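Local coordinates for protein nucleoside diphosphate kinase (Aquifex aeolicus, PDB 3ZTP) that probably transfers the gamma phosphate of ATP to nucleoside diphosphates by a ping-pong mechanism through a phosphohistidine intermediate, with magnesium as cofactor, at residues A82-I90 with I119-A128; A2-P12 with V72-I83. All blocks are in the same frame, centred on the assembly; numbering follows the deposited sequence.

Contact 1: A82-I90 with I119-A128. With SO4 (sulfate ion), chain D.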
loop_
_atom_site.group_PDB
_atom_site.type_symbol
_atom_site.label_atom_id
_atom_site.label_comp_id
_atom_site.label_asym_id
_atom_site.label_seq_id
_atom_site.Cartn_x
_atom_site.Cartn_y
_atom_site.Cartn_z
ATOM N N ALA A 82 19.680 -7.081 -16.416
ATOM C CA ALA A 82 18.834 -7.857 -15.489
ATOM C C ALA A 82 17.788 -8.700 -16.176
ATOM O O ALA A 82 17.507 -9.803 -15.741
ATOM C CB ALA A 82 18.172 -6.956 -14.465
ATOM N N ILE A 83 17.174 -8.190 -17.234
ATOM C CA ILE A 83 16.062 -8.925 -17.819
ATOM C C ILE A 83 16.545 -10.272 -18.364
ATOM O O ILE A 83 15.989 -11.333 -18.032
ATOM C CB ILE A 83 15.336 -8.082 -18.890
ATOM C CG1 ILE A 83 14.637 -6.890 -18.217
ATOM C CG2 ILE A 83 14.325 -8.959 -19.655
ATOM C CD1 ILE A 83 14.296 -5.751 -19.164
ATOM N N LYS A 84 17.596 -10.254 -19.152
ATOM C CA LYS A 84 18.141 -11.486 -19.706
ATOM C C LYS A 84 18.782 -12.365 -18.620
ATOM O O LYS A 84 18.638 -13.580 -18.628
ATOM C CB LYS A 84 19.158 -11.177 -20.803
ATOM C CG LYS A 84 19.925 -12.375 -21.330
ATOM C CD LYS A 84 20.962 -11.922 -22.356
ATOM C CE LYS A 84 21.747 -13.086 -22.937
ATOM N NZ LYS A 84 22.743 -12.621 -23.941
ATOM N N ARG A 85 19.506 -11.757 -17.696
ATOM C CA ARG A 85 20.216 -12.549 -16.702
ATOM C C ARG A 85 19.234 -13.262 -15.782
ATOM O O ARG A 85 19.432 -14.424 -15.427
ATOM C CB ARG A 85 21.190 -11.697 -15.898
ATOM C CG ARG A 85 22.460 -11.319 -16.640
ATOM C CD ARG A 85 23.301 -10.282 -15.878
ATOM N NE ARG A 85 23.744 -10.788 -14.583
ATOM C CZ ARG A 85 23.949 -10.034 -13.501
ATOM N NH1 ARG A 85 23.755 -8.722 -13.522
ATOM N NH2 ARG A 85 24.345 -10.599 -12.374
ATOM N N VAL A 86 18.164 -12.587 -15.382
ATOM C CA VAL A 86 17.155 -13.214 -14.548
ATOM C C VAL A 86 16.489 -14.374 -15.301
ATOM O O VAL A 86 16.257 -15.450 -14.709
ATOM C CB VAL A 86 16.151 -12.165 -14.005
ATOM C CG1 VAL A 86 14.896 -12.803 -13.405
ATOM C CG2 VAL A 86 16.854 -11.299 -12.964
ATOM N N ARG A 87 16.247 -14.230 -16.599
ATOM C CA ARG A 87 15.665 -15.348 -17.342
ATOM C C ARG A 87 16.622 -16.542 -17.469
ATOM O O ARG A 87 16.177 -17.699 -17.519
ATOM C CB ARG A 87 15.138 -14.876 -18.692
ATOM C CG ARG A 87 13.893 -13.997 -18.547
ATOM C CD ARG A 87 13.462 -13.385 -19.875
ATOM N NE ARG A 87 13.075 -14.410 -20.837
ATOM C CZ ARG A 87 13.920 -15.040 -21.651
ATOM N NH1 ARG A 87 15.217 -14.758 -21.629
ATOM N NH2 ARG A 87 13.467 -15.959 -22.492
ATOM N N GLU A 88 17.925 -16.280 -17.470
ATOM C CA GLU A 88 18.931 -17.356 -17.480
ATOM C C GLU A 88 18.987 -18.073 -16.129
ATOM O O GLU A 88 19.196 -19.281 -16.037
ATOM C CB GLU A 88 20.306 -16.763 -17.799
ATOM C CG GLU A 88 20.487 -16.372 -19.255
ATOM C CD GLU A 88 21.792 -15.640 -19.526
ATOM O OE1 GLU A 88 22.518 -15.303 -18.565
ATOM O OE2 GLU A 88 22.080 -15.396 -20.712
ATOM N N ILE A 89 18.826 -17.312 -15.060
ATOM C CA ILE A 89 18.825 -17.877 -13.729
ATOM C C ILE A 89 17.580 -18.726 -13.474
ATOM O O ILE A 89 17.660 -19.752 -12.790
ATOM C CB ILE A 89 18.950 -16.752 -12.693
ATOM C CG1 ILE A 89 20.347 -16.129 -12.745
ATOM C CG2 ILE A 89 18.648 -17.244 -11.262
ATOM C CD1 ILE A 89 20.418 -14.721 -12.168
ATOM N N ILE A 90 16.426 -18.319 -14.005
ATOM C CA ILE A 90 15.220 -19.092 -13.711
ATOM C C ILE A 90 15.121 -20.334 -14.571
ATOM O O ILE A 90 14.559 -21.338 -14.102
ATOM C CB ILE A 90 13.922 -18.257 -13.755
ATOM C CG1 ILE A 90 13.564 -17.877 -15.187
ATOM C CG2 ILE A 90 14.059 -17.026 -12.859
ATOM C CD1 ILE A 90 12.333 -17.023 -15.293
ATOM N N ILE A 119 8.102 -19.644 -10.684
ATOM C CA ILE A 119 8.456 -18.237 -10.779
ATOM C C ILE A 119 8.108 -17.690 -12.152
ATOM O O ILE A 119 8.184 -18.383 -13.163
ATOM C CB ILE A 119 9.972 -18.033 -10.453
ATOM C CG1 ILE A 119 10.360 -16.559 -10.327
ATOM C CG2 ILE A 119 10.868 -18.778 -11.473
ATOM C CD1 ILE A 119 11.708 -16.370 -9.647
ATOM N N HIS A 120 7.690 -16.428 -12.147
ATOM C CA HIS A 120 7.488 -15.591 -13.314
ATOM C C HIS A 120 8.623 -14.565 -13.370
ATOM O O HIS A 120 8.988 -14.010 -12.330
ATOM C CB HIS A 120 6.184 -14.795 -13.165
ATOM C CG HIS A 120 6.044 -13.701 -14.171
ATOM N ND1 HIS A 120 5.483 -13.910 -15.406
ATOM C CD2 HIS A 120 6.433 -12.409 -14.142
ATOM C CE1 HIS A 120 5.516 -12.781 -16.095
ATOM N NE2 HIS A 120 6.086 -11.859 -15.350
ATOM N N ALA A 121 9.132 -14.264 -14.558
ATOM C CA ALA A 121 9.971 -13.081 -14.752
ATOM C C ALA A 121 9.571 -12.363 -16.017
ATOM O O ALA A 121 9.168 -12.993 -17.000
ATOM C CB ALA A 121 11.450 -13.444 -14.815
ATOM N N SER A 122 9.695 -11.047 -16.006
ATOM C CA SER A 122 9.406 -10.255 -17.204
ATOM C C SER A 122 10.249 -10.717 -18.397
ATOM O O SER A 122 11.408 -11.085 -18.258
ATOM C CB SER A 122 9.718 -8.780 -16.938
ATOM O OG SER A 122 9.087 -8.314 -15.766
ATOM N N ASP A 123 9.648 -10.614 -19.569
ATOM C CA ASP A 123 10.211 -11.136 -20.815
ATOM C C ASP A 123 11.112 -10.136 -21.515
ATOM O O ASP A 123 12.040 -10.518 -22.207
ATOM C CB ASP A 123 9.067 -11.512 -21.764
ATOM C CG ASP A 123 9.556 -11.998 -23.125
ATOM O OD1 ASP A 123 10.162 -13.087 -23.183
ATOM O OD2 ASP A 123 9.300 -11.306 -24.140
ATOM N N SER A 124 10.822 -8.859 -21.337
ATOM C CA SER A 124 11.370 -7.802 -22.191
ATOM C C SER A 124 11.328 -6.484 -21.441
ATOM O O SER A 124 10.646 -6.387 -20.429
ATOM C CB SER A 124 10.535 -7.670 -23.459
ATOM O OG SER A 124 9.236 -7.206 -23.161
ATOM N N PRO A 125 12.000 -5.446 -21.952
ATOM C CA PRO A 125 11.929 -4.147 -21.273
ATOM C C PRO A 125 10.509 -3.605 -21.172
ATOM O O PRO A 125 10.134 -3.049 -20.142
ATOM C CB PRO A 125 12.777 -3.243 -22.186
ATOM C CG PRO A 125 13.770 -4.155 -22.786
ATOM C CD PRO A 125 13.014 -5.444 -23.027
ATOM N N GLU A 126 9.735 -3.759 -22.237
ATOM C CA GLU A 126 8.396 -3.212 -22.305
ATOM C C GLU A 126 7.450 -3.994 -21.391
ATOM O O GLU A 126 6.629 -3.405 -20.674
ATOM C CB GLU A 126 7.918 -3.212 -23.766
ATOM C CG GLU A 126 8.855 -2.458 -24.740
ATOM C CD GLU A 126 9.996 -3.293 -25.364
ATOM O OE1 GLU A 126 10.226 -4.448 -24.972
ATOM O OE2 GLU A 126 10.676 -2.767 -26.267
ATOM N N SER A 127 7.576 -5.315 -21.351
ATOM C CA SER A 127 6.742 -6.069 -20.432
ATOM C C SER A 127 7.175 -5.822 -18.978
ATOM O O SER A 127 6.321 -5.734 -18.092
ATOM C CB SER A 127 6.724 -7.541 -20.772
ATOM O OG SER A 127 8.016 -8.066 -20.705
ATOM N N ALA A 128 8.468 -5.657 -18.708
ATOM C CA ALA A 128 8.893 -5.305 -17.363
ATOM C C ALA A 128 8.252 -4.005 -16.921
ATOM O O ALA A 128 7.806 -3.873 -15.785
ATOM C CB ALA A 128 10.412 -5.213 -17.293
HETATM S S SO4 D . 4.464 -16.817 -16.291
HETATM O O1 SO4 D . 5.760 -17.439 -16.046
HETATM O O2 SO4 D . 4.633 -15.716 -17.239
HETATM O O3 SO4 D . 3.517 -17.740 -16.912
HETATM O O4 SO4 D . 3.883 -16.372 -15.054
HETATM O O HOH W 1 13.527 -11.039 -16.440
HETATM O O HOH W 2 10.582 -14.627 -18.792
#
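Water takes the polar part of the meeting between I83, R87 and the 121-122 backbone: one molecule donates to I83 O (2.9 Å) and S122 O (2.8 Å), and a second donates to A121 O while accepting a weak bond from R87 NE. In this ferredoxin-like fold of the nucleoside diphosphate kinases, helix 82-90 packs on edge strand 119-121, the axes 9.2 Å apart and nearly antiparallel at 158°. A121 is the small apolar centre. Its CB is touched by V86 CG1, and in the conformer given for I90, chi1 of 72° sets CG1 between the backbone N and the carbonyl carbon and brings CD1 to that CB at 3.7 Å. I90 CB rests on CG2 of I119. F27 borders V86, I90 and I119. At the other end, I83 CD1 abuts P125 CA at 3.6 Å, where helix 125-135 begins. In the conformers given, NE of R87, predicted to bind ATP, lies 4.0 Å from D123 OD1, a long, doubtful salt bridge aiming no N-H at the oxygen. The side chain of H120, the predicted phosphohistidine, starts out away from the helix; NE2 hydrogen-bonds E131, and ND1 donates to sulfate O2 at 2.7 Å, with an N-H...O angle of 144°.

Contact 2: A2-P12 with V72-I83; sequences AVERTLIIVKP and VVAAVLEGEDAI. With SO4 (sulfate ion), chain D.
Backbone hydrogen bonds join T6 to L77 and I8 to A75 in both directions, and the same ladder runs on to E4 with G79 and V10 with V73. The T6 N to L77 O bond, 2.9 Å long, lies in the carbonyl plane, whereas E4 N approaches G79 O from above that plane. At the far end the return bond from V73 N to V10 O is weak.

Charged groups gather near the end of the ladder, from E78 to I83. R5 runs alongside E78 and grips OE1 side-on, with NE at 2.8 Å and NH2 at 3.2 Å; guanidinium and carboxylate are only 5° from coplanar. E80 OE2 accepts from A2 N at 2.7 Å, 31° out of the carboxylate plane. E4 extends so that OE1 takes I83 N (3.1 Å) nearly along its C-O axis, tying the strand to the first turn of helix 82-90. The nearby carboxylate of D81 shares a bridging water with OE1, which would probably ease the like-charge proximity.

Strands 3-10 and 72-78 are the central antiparallel pair of the four-stranded sheet of the ferredoxin-like fold, their axes 162° apart.

Apolar contacts divide between its two faces. On one, I8 CG1 meets A75 CB and I8 CG2 meets L77 CD1, with F27 of helix 20-29 packing against I8 and L77. On the other, L7 CD1 touches both A74 CB and V76 CG2. At the end of the strands, I9 CG2 touches V72 CB at 3.7 Å, and V72 CG1 also packs on P12 CD at 3.6 Å.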
loop_
_atom_site.group_PDB
_atom_site.type_symbol
_atom_site.label_atom_id
_atom_site.label_comp_id
_atom_site.label_asym_id
_atom_site.label_seq_id
_atom_site.Cartn_x
_atom_site.Cartn_y
_atom_site.Cartn_z
ATOM N N ALA A 2 23.242 -2.455 -20.125
ATOM C CA ALA A 2 22.743 -1.339 -19.331
ATOM C C ALA A 2 22.086 -1.872 -18.061
ATOM O O ALA A 2 21.685 -3.022 -18.009
ATOM C CB ALA A 2 21.740 -0.541 -20.131
ATOM N N VAL A 3 21.987 -1.026 -17.045
ATOM C CA VAL A 3 21.242 -1.366 -15.834
ATOM C C VAL A 3 19.758 -1.376 -16.132
ATOM O O VAL A 3 19.203 -0.429 -16.690
ATOM C CB VAL A 3 21.540 -0.380 -14.706
ATOM C CG1 VAL A 3 20.673 -0.676 -13.477
ATOM C CG2 VAL A 3 23.018 -0.433 -14.345
ATOM N N GLU A 4 19.112 -2.456 -15.719
ATOM C CA GLU A 4 17.703 -2.675 -16.006
ATOM C C GLU A 4 16.961 -3.083 -14.738
ATOM O O GLU A 4 17.564 -3.520 -13.757
ATOM C CB GLU A 4 17.545 -3.801 -17.032
ATOM C CG GLU A 4 18.148 -3.470 -18.383
ATOM C CD GLU A 4 18.164 -4.628 -19.366
ATOM O OE1 GLU A 4 17.944 -5.791 -18.967
ATOM O OE2 GLU A 4 18.421 -4.370 -20.564
ATOM N N ARG A 5 15.640 -2.949 -14.770
ATOM C CA ARG A 5 14.776 -3.510 -13.745
ATOM C C ARG A 5 13.856 -4.551 -14.347
ATOM O O ARG A 5 13.336 -4.397 -15.459
ATOM C CB ARG A 5 13.923 -2.425 -13.109
ATOM C CG ARG A 5 14.692 -1.474 -12.246
ATOM C CD ARG A 5 13.832 -0.339 -11.743
ATOM N NE ARG A 5 14.610 0.515 -10.849
ATOM C CZ ARG A 5 14.156 1.640 -10.311
ATOM N NH1 ARG A 5 12.927 2.041 -10.577
ATOM N NH2 ARG A 5 14.942 2.361 -9.513
ATOM N N THR A 6 13.630 -5.638 -13.614
ATOM C CA THR A 6 12.722 -6.675 -14.066
ATOM C C THR A 6 11.859 -7.089 -12.894
ATOM O O THR A 6 12.221 -6.862 -11.737
ATOM C CB THR A 6 13.487 -7.867 -14.681
ATOM O OG1 THR A 6 12.520 -8.713 -15.280
ATOM C CG2 THR A 6 14.276 -8.673 -13.644
ATOM N N LEU A 7 10.702 -7.670 -13.175
ATOM C CA LEU A 7 9.801 -8.135 -12.122
ATOM C C LEU A 7 9.882 -9.644 -12.025
ATOM O O LEU A 7 9.770 -10.328 -13.050
ATOM C CB LEU A 7 8.366 -7.733 -12.440
ATOM C CG LEU A 7 7.396 -8.084 -11.300
ATOM C CD1 LEU A 7 7.424 -7.053 -10.192
ATOM C CD2 LEU A 7 5.979 -8.332 -11.784
ATOM N N ILE A 8 10.018 -10.167 -10.805
ATOM C CA ILE A 8 9.768 -11.584 -10.564
ATOM C C ILE A 8 8.545 -11.752 -9.685
ATOM O O ILE A 8 8.232 -10.902 -8.837
ATOM C CB ILE A 8 10.969 -12.341 -9.953
ATOM C CG1 ILE A 8 11.408 -11.730 -8.612
ATOM C CG2 ILE A 8 12.110 -12.386 -10.944
ATOM C CD1 ILE A 8 12.318 -12.631 -7.779
ATOM N N ILE A 9 7.834 -12.859 -9.897
ATOM C CA ILE A 9 6.770 -13.277 -8.966
ATOM C C ILE A 9 7.029 -14.722 -8.589
ATOM O O ILE A 9 7.113 -15.584 -9.468
ATOM C CB ILE A 9 5.356 -13.158 -9.552
ATOM C CG1 ILE A 9 5.134 -11.743 -10.074
ATOM C CG2 ILE A 9 4.355 -13.505 -8.474
ATOM C CD1 ILE A 9 3.782 -11.572 -10.789
ATOM N N VAL A 10 7.133 -14.977 -7.287
ATOM C CA VAL A 10 7.236 -16.344 -6.767
ATOM C C VAL A 10 5.822 -16.879 -6.683
ATOM O O VAL A 10 4.969 -16.291 -5.994
ATOM C CB VAL A 10 7.954 -16.370 -5.419
ATOM C CG1 VAL A 10 8.008 -17.784 -4.839
ATOM C CG2 VAL A 10 9.355 -15.781 -5.572
ATOM N N LYS A 11 5.555 -17.940 -7.427
ATOM C CA LYS A 11 4.206 -18.433 -7.653
ATOM C C LYS A 11 3.752 -19.324 -6.499
ATOM O O LYS A 11 4.547 -19.742 -5.648
ATOM C CB LYS A 11 4.142 -19.183 -8.985
ATOM C CG LYS A 11 4.546 -18.370 -10.183
ATOM C CD LYS A 11 4.379 -19.142 -11.492
ATOM C CE LYS A 11 4.570 -18.290 -12.725
ATOM N NZ LYS A 11 4.515 -19.064 -13.974
ATOM N N PRO A 12 2.452 -19.627 -6.442
ATOM C CA PRO A 12 1.969 -20.340 -5.260
ATOM C C PRO A 12 2.578 -21.730 -5.058
ATOM O O PRO A 12 2.622 -22.211 -3.914
ATOM C CB PRO A 12 0.446 -20.396 -5.474
ATOM C CG PRO A 12 0.160 -19.212 -6.298
ATOM C CD PRO A 12 1.331 -19.125 -7.260
ATOM N N VAL A 72 1.193 -14.664 -3.376
ATOM C CA VAL A 72 2.440 -14.674 -4.113
ATOM C C VAL A 72 3.325 -13.585 -3.575
ATOM O O VAL A 72 2.879 -12.722 -2.806
ATOM C CB VAL A 72 2.220 -14.472 -5.633
ATOM C CG1 VAL A 72 1.434 -15.642 -6.235
ATOM C CG2 VAL A 72 1.466 -13.190 -5.951
ATOM N N VAL A 73 4.589 -13.611 -3.962
ATOM C CA VAL A 73 5.520 -12.545 -3.610
ATOM C C VAL A 73 6.157 -12.028 -4.868
ATOM O O VAL A 73 6.731 -12.779 -5.659
ATOM C CB VAL A 73 6.609 -13.035 -2.646
ATOM C CG1 VAL A 73 7.712 -11.992 -2.500
ATOM C CG2 VAL A 73 5.981 -13.364 -1.281
ATOM N N ALA A 74 6.090 -10.723 -5.067
ATOM C CA ALA A 74 6.763 -10.075 -6.186
ATOM C C ALA A 74 7.946 -9.249 -5.707
ATOM O O ALA A 74 7.950 -8.740 -4.577
ATOM C CB ALA A 74 5.780 -9.167 -6.947
ATOM N N ALA A 75 8.956 -9.125 -6.580
ATOM C CA ALA A 75 10.123 -8.292 -6.324
ATOM C C ALA A 75 10.552 -7.608 -7.590
ATOM O O ALA A 75 10.428 -8.179 -8.686
ATOM C CB ALA A 75 11.277 -9.130 -5.796
ATOM N N VAL A 76 11.032 -6.382 -7.453
ATOM C CA VAL A 76 11.698 -5.719 -8.547
ATOM C C VAL A 76 13.192 -5.933 -8.335
ATOM O O VAL A 76 13.722 -5.625 -7.267
ATOM C CB VAL A 76 11.389 -4.208 -8.571
ATOM C CG1 VAL A 76 12.207 -3.515 -9.661
ATOM C CG2 VAL A 76 9.899 -3.978 -8.775
ATOM N N LEU A 77 13.849 -6.468 -9.356
ATOM C CA LEU A 77 15.280 -6.720 -9.343
ATOM C C LEU A 77 15.959 -5.765 -10.289
ATOM O O LEU A 77 15.540 -5.607 -11.436
ATOM C CB LEU A 77 15.569 -8.162 -9.783
ATOM C CG LEU A 77 14.898 -9.245 -8.954
ATOM C CD1 LEU A 77 15.310 -10.579 -9.508
ATOM C CD2 LEU A 77 15.268 -9.128 -7.490
ATOM N N GLU A 78 17.039 -5.141 -9.820
ATOM C CA GLU A 78 17.805 -4.184 -10.607
ATOM C C GLU A 78 19.255 -4.612 -10.743
ATOM O O GLU A 78 19.890 -5.008 -9.777
ATOM C CB GLU A 78 17.716 -2.811 -9.940
ATOM C CG GLU A 78 18.462 -1.705 -10.658
ATOM C CD GLU A 78 18.314 -0.386 -9.922
ATOM O OE1 GLU A 78 17.191 0.166 -9.914
ATOM O OE2 GLU A 78 19.296 0.080 -9.319
ATOM N N GLY A 79 19.762 -4.532 -11.955
ATOM C CA GLY A 79 21.164 -4.807 -12.196
ATOM C C GLY A 79 21.493 -4.773 -13.672
ATOM O O GLY A 79 20.623 -4.660 -14.520
ATOM N N GLU A 80 22.781 -4.850 -13.984
ATOM C CA GLU A 80 23.225 -4.883 -15.377
ATOM C C GLU A 80 22.584 -6.058 -16.124
ATOM O O GLU A 80 22.609 -7.185 -15.637
ATOM C CB GLU A 80 24.743 -5.013 -15.407
ATOM C CG GLU A 80 25.338 -5.121 -16.793
ATOM C CD GLU A 80 25.103 -3.889 -17.631
ATOM O OE1 GLU A 80 25.035 -2.775 -17.071
ATOM O OE2 GLU A 80 24.983 -4.040 -18.862
ATOM N N ASP A 81 21.979 -5.774 -17.274
ATOM C CA ASP A 81 21.414 -6.812 -18.126
ATOM C C ASP A 81 20.424 -7.681 -17.340
ATOM O O ASP A 81 20.287 -8.867 -17.608
ATOM C CB ASP A 81 22.555 -7.663 -18.717
ATOM C CG ASP A 81 22.172 -8.394 -20.003
ATOM O OD1 ASP A 81 21.290 -7.933 -20.768
ATOM O OD2 ASP A 81 22.833 -9.428 -20.274
ATOM N N ALA A 82 19.680 -7.081 -16.416
ATOM C CA ALA A 82 18.834 -7.857 -15.489
ATOM C C ALA A 82 17.788 -8.700 -16.176
ATOM O O ALA A 82 17.507 -9.803 -15.741
ATOM C CB ALA A 82 18.172 -6.956 -14.465
ATOM N N ILE A 83 17.174 -8.190 -17.234
ATOM C CA ILE A 83 16.062 -8.925 -17.819
ATOM C C ILE A 83 16.545 -10.272 -18.364
ATOM O O ILE A 83 15.989 -11.333 -18.032
ATOM C CB ILE A 83 15.336 -8.082 -18.890
ATOM C CG1 ILE A 83 14.637 -6.890 -18.217
ATOM C CG2 ILE A 83 14.325 -8.959 -19.655
ATOM C CD1 ILE A 83 14.296 -5.751 -19.164
HETATM S S SO4 D . 4.464 -16.817 -16.291
HETATM O O1 SO4 D . 5.760 -17.439 -16.046
HETATM O O2 SO4 D . 4.633 -15.716 -17.239
HETATM O O3 SO4 D . 3.517 -17.740 -16.912
HETATM O O4 SO4 D . 3.883 -16.372 -15.054
HETATM O O HOH W 3 21.204 -4.616 -21.207
HETATM O O HOH W 4 18.609 -7.839 -20.448
HETATM O O HOH W 5 17.810 2.476 -8.486
HETATM O O HOH W 1 13.527 -11.039 -16.440
#

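The two contacts share A82 and I83, and their centres lie 7 Å apart. Strand 3-10 of contact 2 is the sheet neighbour of strand 119-121 of contact 1: H120 N sits 2.9 Å from I9 O, a probable hydrogen bond, and S122 CB packs 3.3 Å from T6 OG1. The water between I83 and S122 also accepts from T6 OG1. R85 NH1 and E80 O, 2.9 Å apart, make a further probable link. At the predicted active site, K11 NZ, held by a hydrogen bond to N117 OD1, gives weak bonds to sulfate O1 (2.9 Å) and O4; H120 binds the same ion and Y51 OH is also hydrogen-bonded to it, consistent with a phosphate-binding position.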